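Local coordinates for protein LbaCas13a H328A (C2c2) (Lachnospiraceae bacterium NK4A179, PDB 5WLH) that binds a CRISPR guide RNA in its precursor form and probably cleaves target RNA under the direction of that guide, at residues V691-L703 / L855-Y869. Residues are numbered along the deposited sequence; the frame is centred on the assembly and turned at random.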
loop_
_atom_site.group_PDB
_atom_site.type_symbol
_atom_site.label_atom_id
_atom_site.label_comp_id
_atom_site.label_asym_id
_atom_site.label_seq_id
_atom_site.Cartn_x
_atom_site.Cartn_y
_atom_site.Cartn_z
ATOM N N VAL A 691 -6.617 9.268 34.371
ATOM C CA VAL A 691 -6.185 8.506 35.537
ATOM C C VAL A 691 -6.696 9.157 36.819
ATOM O O VAL A 691 -6.949 8.462 37.806
ATOM C CB VAL A 691 -4.656 8.330 35.559
ATOM C CG1 VAL A 691 -4.200 7.572 34.311
ATOM C CG2 VAL A 691 -3.966 9.663 35.678
ATOM N N ARG A 692 -6.883 10.478 36.816
ATOM C CA ARG A 692 -7.436 11.165 37.980
ATOM C C ARG A 692 -8.930 10.915 38.150
ATOM O O ARG A 692 -9.441 11.037 39.271
ATOM C CB ARG A 692 -7.167 12.661 37.870
ATOM C CG ARG A 692 -5.711 13.032 38.088
ATOM C CD ARG A 692 -5.560 14.522 38.249
ATOM N NE ARG A 692 -6.109 15.239 37.104
ATOM C CZ ARG A 692 -5.384 15.672 36.077
ATOM N NH1 ARG A 692 -4.074 15.468 36.051
ATOM N NH2 ARG A 692 -5.969 16.319 35.078
ATOM N N ASP A 693 -9.636 10.569 37.077
ATOM C CA ASP A 693 -11.070 10.340 37.165
ATOM C C ASP A 693 -11.371 9.256 38.189
ATOM O O ASP A 693 -10.814 8.157 38.134
ATOM C CB ASP A 693 -11.632 9.944 35.799
ATOM C CG ASP A 693 -13.143 10.061 35.734
ATOM O OD1 ASP A 693 -13.839 9.257 36.391
ATOM O OD2 ASP A 693 -13.636 10.957 35.017
ATOM N N LYS A 694 -12.265 9.566 39.129
ATOM C CA LYS A 694 -12.508 8.634 40.218
ATOM C C LYS A 694 -13.334 7.435 39.780
ATOM O O LYS A 694 -13.329 6.410 40.472
ATOM C CB LYS A 694 -13.181 9.372 41.376
ATOM C CG LYS A 694 -12.220 10.246 42.159
ATOM C CD LYS A 694 -12.969 11.061 43.205
ATOM C CE LYS A 694 -12.120 12.180 43.758
ATOM N NZ LYS A 694 -12.997 13.270 44.271
ATOM N N ASP A 695 -14.037 7.531 38.651
ATOM C CA ASP A 695 -14.701 6.351 38.108
ATOM C C ASP A 695 -13.696 5.373 37.516
ATOM O O ASP A 695 -13.970 4.170 37.440
ATOM C CB ASP A 695 -15.725 6.764 37.053
ATOM C CG ASP A 695 -16.935 7.429 37.657
ATOM O OD1 ASP A 695 -17.309 7.047 38.787
ATOM O OD2 ASP A 695 -17.507 8.330 37.008
ATOM N N ASN A 696 -12.534 5.865 37.102
ATOM C CA ASN A 696 -11.510 5.012 36.517
ATOM C C ASN A 696 -10.522 4.559 37.583
ATOM O O ASN A 696 -10.698 3.496 38.185
ATOM C CB ASN A 696 -10.801 5.750 35.379
ATOM C CG ASN A 696 -11.766 6.196 34.302
ATOM O OD1 ASN A 696 -12.751 5.513 34.030
ATOM N ND2 ASN A 696 -11.499 7.349 33.691
ATOM N N LEU A 697 -9.490 5.358 37.829
ATOM C CA LEU A 697 -8.457 4.998 38.787
ATOM C C LEU A 697 -8.383 5.919 39.992
ATOM O O LEU A 697 -7.926 5.484 41.052
ATOM C CB LEU A 697 -7.082 4.981 38.106
ATOM C CG LEU A 697 -6.883 3.938 37.008
ATOM C CD1 LEU A 697 -5.478 4.073 36.453
ATOM C CD2 LEU A 697 -7.125 2.514 37.509
ATOM N N GLY A 698 -8.795 7.175 39.856
ATOM C CA GLY A 698 -8.776 8.079 40.991
ATOM C C GLY A 698 -7.392 8.381 41.515
ATOM O O GLY A 698 -7.238 8.710 42.698
ATOM N N ILE A 699 -6.370 8.268 40.670
ATOM C CA ILE A 699 -5.016 8.557 41.116
ATOM C C ILE A 699 -4.861 10.064 41.245
ATOM O O ILE A 699 -5.091 10.814 40.289
ATOM C CB ILE A 699 -3.974 7.983 40.148
ATOM C CG1 ILE A 699 -4.222 6.494 39.909
ATOM C CG2 ILE A 699 -2.582 8.200 40.704
ATOM C CD1 ILE A 699 -3.327 5.892 38.844
ATOM N N GLU A 700 -4.471 10.522 42.427
ATOM C CA GLU A 700 -4.047 11.905 42.577
ATOM C C GLU A 700 -2.723 11.920 43.316
ATOM O O GLU A 700 -2.602 11.351 44.406
ATOM C CB GLU A 700 -5.099 12.760 43.288
ATOM C CG GLU A 700 -5.939 13.588 42.308
ATOM C CD GLU A 700 -5.234 14.848 41.798
ATOM O OE1 GLU A 700 -5.932 15.858 41.564
ATOM O OE2 GLU A 700 -3.994 14.838 41.620
ATOM N N LEU A 701 -1.730 12.544 42.701
ATOM C CA LEU A 701 -0.376 12.559 43.224
ATOM C C LEU A 701 -0.202 13.793 44.101
ATOM O O LEU A 701 -0.276 14.924 43.610
ATOM C CB LEU A 701 0.626 12.551 42.074
ATOM C CG LEU A 701 2.092 12.662 42.468
ATOM C CD1 LEU A 701 2.596 11.313 42.954
ATOM C CD2 LEU A 701 2.915 13.179 41.297
ATOM N N ASP A 702 0.022 13.573 45.395
ATOM C CA ASP A 702 0.219 14.671 46.336
ATOM C C ASP A 702 1.649 15.172 46.221
ATOM O O ASP A 702 2.596 14.453 46.554
ATOM C CB ASP A 702 -0.090 14.220 47.760
ATOM C CG ASP A 702 -1.563 13.961 47.973
ATOM O OD1 ASP A 702 -2.378 14.547 47.225
ATOM O OD2 ASP A 702 -1.905 13.171 48.882
ATOM N N LEU A 703 1.808 16.397 45.733
ATOM C CA LEU A 703 3.106 17.049 45.722
ATOM C C LEU A 703 3.051 18.320 46.581
ATOM O O LEU A 703 3.802 19.271 46.363
ATOM C CB LEU A 703 3.534 17.372 44.287
ATOM C CG LEU A 703 3.667 16.168 43.342
ATOM C CD1 LEU A 703 3.959 16.633 41.926
ATOM C CD2 LEU A 703 4.734 15.201 43.812
ATOM N N LEU A 855 -8.330 -0.655 32.775
ATOM C CA LEU A 855 -8.406 -0.013 34.083
ATOM C C LEU A 855 -8.759 -1.024 35.161
ATOM O O LEU A 855 -8.170 -1.008 36.248
ATOM C CB LEU A 855 -9.415 1.135 34.050
ATOM C CG LEU A 855 -9.034 2.280 33.103
ATOM C CD1 LEU A 855 -10.199 3.229 32.867
ATOM C CD2 LEU A 855 -7.810 3.037 33.596
ATOM N N GLU A 856 -9.692 -1.933 34.867
ATOM C CA GLU A 856 -10.055 -2.955 35.844
ATOM C C GLU A 856 -8.903 -3.926 36.079
ATOM O O GLU A 856 -8.671 -4.360 37.217
ATOM C CB GLU A 856 -11.317 -3.693 35.388
ATOM C CG GLU A 856 -11.668 -4.910 36.226
ATOM C CD GLU A 856 -13.017 -5.506 35.867
ATOM O OE1 GLU A 856 -13.967 -5.337 36.663
ATOM O OE2 GLU A 856 -13.128 -6.143 34.795
ATOM N N PHE A 857 -8.169 -4.275 35.013
ATOM C CA PHE A 857 -6.987 -5.124 35.140
ATOM C C PHE A 857 -5.958 -4.506 36.078
ATOM O O PHE A 857 -5.341 -5.208 36.893
ATOM C CB PHE A 857 -6.377 -5.345 33.746
ATOM C CG PHE A 857 -5.115 -6.163 33.742
ATOM C CD1 PHE A 857 -5.161 -7.537 33.940
ATOM C CD2 PHE A 857 -3.887 -5.568 33.503
ATOM C CE1 PHE A 857 -4.015 -8.292 33.911
ATOM C CE2 PHE A 857 -2.728 -6.326 33.476
ATOM C CZ PHE A 857 -2.797 -7.694 33.687
ATOM N N ILE A 858 -5.729 -3.201 35.943
ATOM C CA ILE A 858 -4.790 -2.499 36.815
ATOM C C ILE A 858 -5.262 -2.579 38.266
ATOM O O ILE A 858 -4.500 -2.945 39.171
ATOM C CB ILE A 858 -4.632 -1.039 36.349
ATOM C CG1 ILE A 858 -3.957 -0.989 34.974
ATOM C CG2 ILE A 858 -3.840 -0.229 37.360
ATOM C CD1 ILE A 858 -2.510 -1.404 34.992
ATOM N N LYS A 859 -6.535 -2.250 38.500
ATOM C CA LYS A 859 -7.089 -2.290 39.852
ATOM C C LYS A 859 -7.000 -3.688 40.456
ATOM O O LYS A 859 -6.752 -3.832 41.660
ATOM C CB LYS A 859 -8.543 -1.806 39.830
ATOM C CG LYS A 859 -8.688 -0.285 39.836
ATOM C CD LYS A 859 -10.133 0.164 39.592
ATOM C CE LYS A 859 -10.480 0.146 38.104
ATOM N NZ LYS A 859 -11.655 0.994 37.738
ATOM N N GLU A 860 -7.168 -4.727 39.638
ATOM C CA GLU A 860 -7.160 -6.083 40.163
ATOM C C GLU A 860 -5.746 -6.591 40.416
ATOM O O GLU A 860 -5.509 -7.292 41.404
ATOM C CB GLU A 860 -7.891 -7.018 39.199
ATOM C CG GLU A 860 -9.404 -6.928 39.280
ATOM C CD GLU A 860 -9.947 -7.469 40.590
ATOM O OE1 GLU A 860 -9.315 -8.388 41.162
ATOM O OE2 GLU A 860 -11.001 -6.971 41.045
ATOM N N ASN A 861 -4.797 -6.255 39.542
ATOM C CA ASN A 861 -3.505 -6.927 39.539
ATOM C C ASN A 861 -2.333 -6.046 39.929
ATOM O O ASN A 861 -1.306 -6.573 40.374
ATOM C CB ASN A 861 -3.222 -7.520 38.152
ATOM C CG ASN A 861 -4.220 -8.578 37.766
ATOM O OD1 ASN A 861 -4.014 -9.760 38.037
ATOM N ND2 ASN A 861 -5.310 -8.168 37.131
ATOM N N TYR A 862 -2.448 -4.733 39.760
ATOM C CA TYR A 862 -1.344 -3.810 39.988
ATOM C C TYR A 862 -1.821 -2.648 40.833
ATOM O O TYR A 862 -1.575 -1.476 40.536
ATOM C CB TYR A 862 -0.753 -3.363 38.657
ATOM C CG TYR A 862 -0.102 -4.535 37.955
ATOM C CD1 TYR A 862 1.004 -5.163 38.511
ATOM C CD2 TYR A 862 -0.627 -5.052 36.776
ATOM C CE1 TYR A 862 1.591 -6.261 37.897
ATOM C CE2 TYR A 862 -0.045 -6.147 36.146
ATOM C CZ TYR A 862 1.065 -6.744 36.713
ATOM O OH TYR A 862 1.653 -7.824 36.105
ATOM N N ALA A 863 -2.502 -2.993 41.931
ATOM C CA ALA A 863 -3.138 -1.990 42.781
ATOM C C ALA A 863 -2.132 -0.985 43.319
ATOM O O ALA A 863 -2.502 0.160 43.605
ATOM C CB ALA A 863 -3.878 -2.680 43.933
ATOM N N PHE A 864 -0.860 -1.379 43.457
ATOM C CA PHE A 864 0.126 -0.428 43.957
ATOM C C PHE A 864 0.226 0.793 43.061
ATOM O O PHE A 864 0.626 1.866 43.530
ATOM C CB PHE A 864 1.495 -1.095 44.132
ATOM C CG PHE A 864 2.240 -1.367 42.846
ATOM C CD1 PHE A 864 2.985 -0.367 42.225
ATOM C CD2 PHE A 864 2.243 -2.639 42.294
ATOM C CE1 PHE A 864 3.686 -0.626 41.047
ATOM C CE2 PHE A 864 2.944 -2.902 41.125
ATOM C CZ PHE A 864 3.663 -1.891 40.506
ATOM N N VAL A 865 -0.166 0.657 41.791
ATOM C CA VAL A 865 -0.165 1.779 40.861
ATOM C C VAL A 865 -1.046 2.913 41.370
ATOM O O VAL A 865 -0.729 4.088 41.163
ATOM C CB VAL A 865 -0.610 1.288 39.464
ATOM C CG1 VAL A 865 -0.958 2.448 38.560
ATOM C CG2 VAL A 865 0.460 0.398 38.849
ATOM N N LEU A 866 -2.146 2.592 42.061
ATOM C CA LEU A 866 -3.061 3.630 42.521
ATOM C C LEU A 866 -2.481 4.499 43.628
ATOM O O LEU A 866 -3.064 5.544 43.927
ATOM C CB LEU A 866 -4.372 3.015 43.014
ATOM C CG LEU A 866 -5.057 1.994 42.100
ATOM C CD1 LEU A 866 -6.290 1.424 42.779
ATOM C CD2 LEU A 866 -5.425 2.610 40.765
ATOM N N LYS A 867 -1.355 4.122 44.231
ATOM C CA LYS A 867 -0.797 4.849 45.372
ATOM C C LYS A 867 0.631 5.315 45.102
ATOM O O LYS A 867 1.579 4.868 45.763
ATOM C CB LYS A 867 -0.858 3.979 46.624
ATOM C CG LYS A 867 -2.282 3.648 47.047
ATOM C CD LYS A 867 -2.963 4.862 47.661
ATOM C CE LYS A 867 -4.472 4.826 47.456
ATOM N NZ LYS A 867 -4.878 5.513 46.194
ATOM N N PRO A 868 0.820 6.227 44.149
ATOM C CA PRO A 868 2.162 6.758 43.911
ATOM C C PRO A 868 2.592 7.660 45.049
ATOM O O PRO A 868 1.770 8.306 45.705
ATOM C CB PRO A 868 2.001 7.558 42.617
ATOM C CG PRO A 868 0.576 8.012 42.655
ATOM C CD PRO A 868 -0.188 6.894 43.304
ATOM N N TYR A 869 3.900 7.710 45.269
ATOM C CA TYR A 869 4.473 8.621 46.249
ATOM C C TYR A 869 5.818 9.089 45.717
ATOM O O TYR A 869 6.719 8.275 45.480
ATOM C CB TYR A 869 4.597 7.953 47.628
ATOM C CG TYR A 869 5.723 6.950 47.753
ATOM C CD1 TYR A 869 5.723 5.772 47.006
ATOM C CD2 TYR A 869 6.798 7.190 48.604
ATOM C CE1 TYR A 869 6.760 4.863 47.110
ATOM C CE2 TYR A 869 7.837 6.286 48.715
ATOM C CZ TYR A 869 7.814 5.126 47.970
ATOM O OH TYR A 869 8.851 4.226 48.081
#
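Asn696 and Leu855 mark one end of this contact, their CA atoms 6.4 Å apart, and Leu701 and Pro868 the other; between them Ile699 passes closest to Leu866. The loop that leaves helix 687-692 turns back at once: Asp693 O accepts from the amides of both Asn696 and Gly698, and Asp693 OD1 closes an Asx turn on Asp695 N. Asn696 and Leu697 lie against helix 843-861; from Ile699 the chain is extended and passes Val865 to Pro868, beyond the helix.

Leu697 is the central wedge, set between Leu855 and Leu866. Leu697 CG meets Leu855 CD2 at 3.6 Å, while Leu697 CD2 lies 3.7 Å from Leu866 CD2 and also touches Lys859 CG; the Leu697 and Leu866 side chains cross at about a right angle. The other branch of Leu855, CD1, lies against CB and the side-chain amide (CG and OD1) of Asn696. Ile699 straddles the turn: with CG1 beside its own backbone N (chi1 -53°), CD1 reaches Val865, whereas Ile699 CG2 rests on Pro868 CG at 3.7 Å. Pro868 also receives Leu701 CD1, 3.8 Å from its CB. Phe724 of helix 709-732 touches both Leu697 and Val865, adding a third element to the cluster.

One hydrogen bond crosses the contact: Lys859, bent at chi3 (-81°), brings NZ to Asn696 O at 2.7 Å, tilted 22° from the carbonyl plane. The chiefly apolar interface thus joins the loop after helix 687-692 to the last turns of helix 843-861 and the turn beyond it, and the lysine both satisfies a loop carbonyl and lays its CG and CE methylenes against Leu697 CD2.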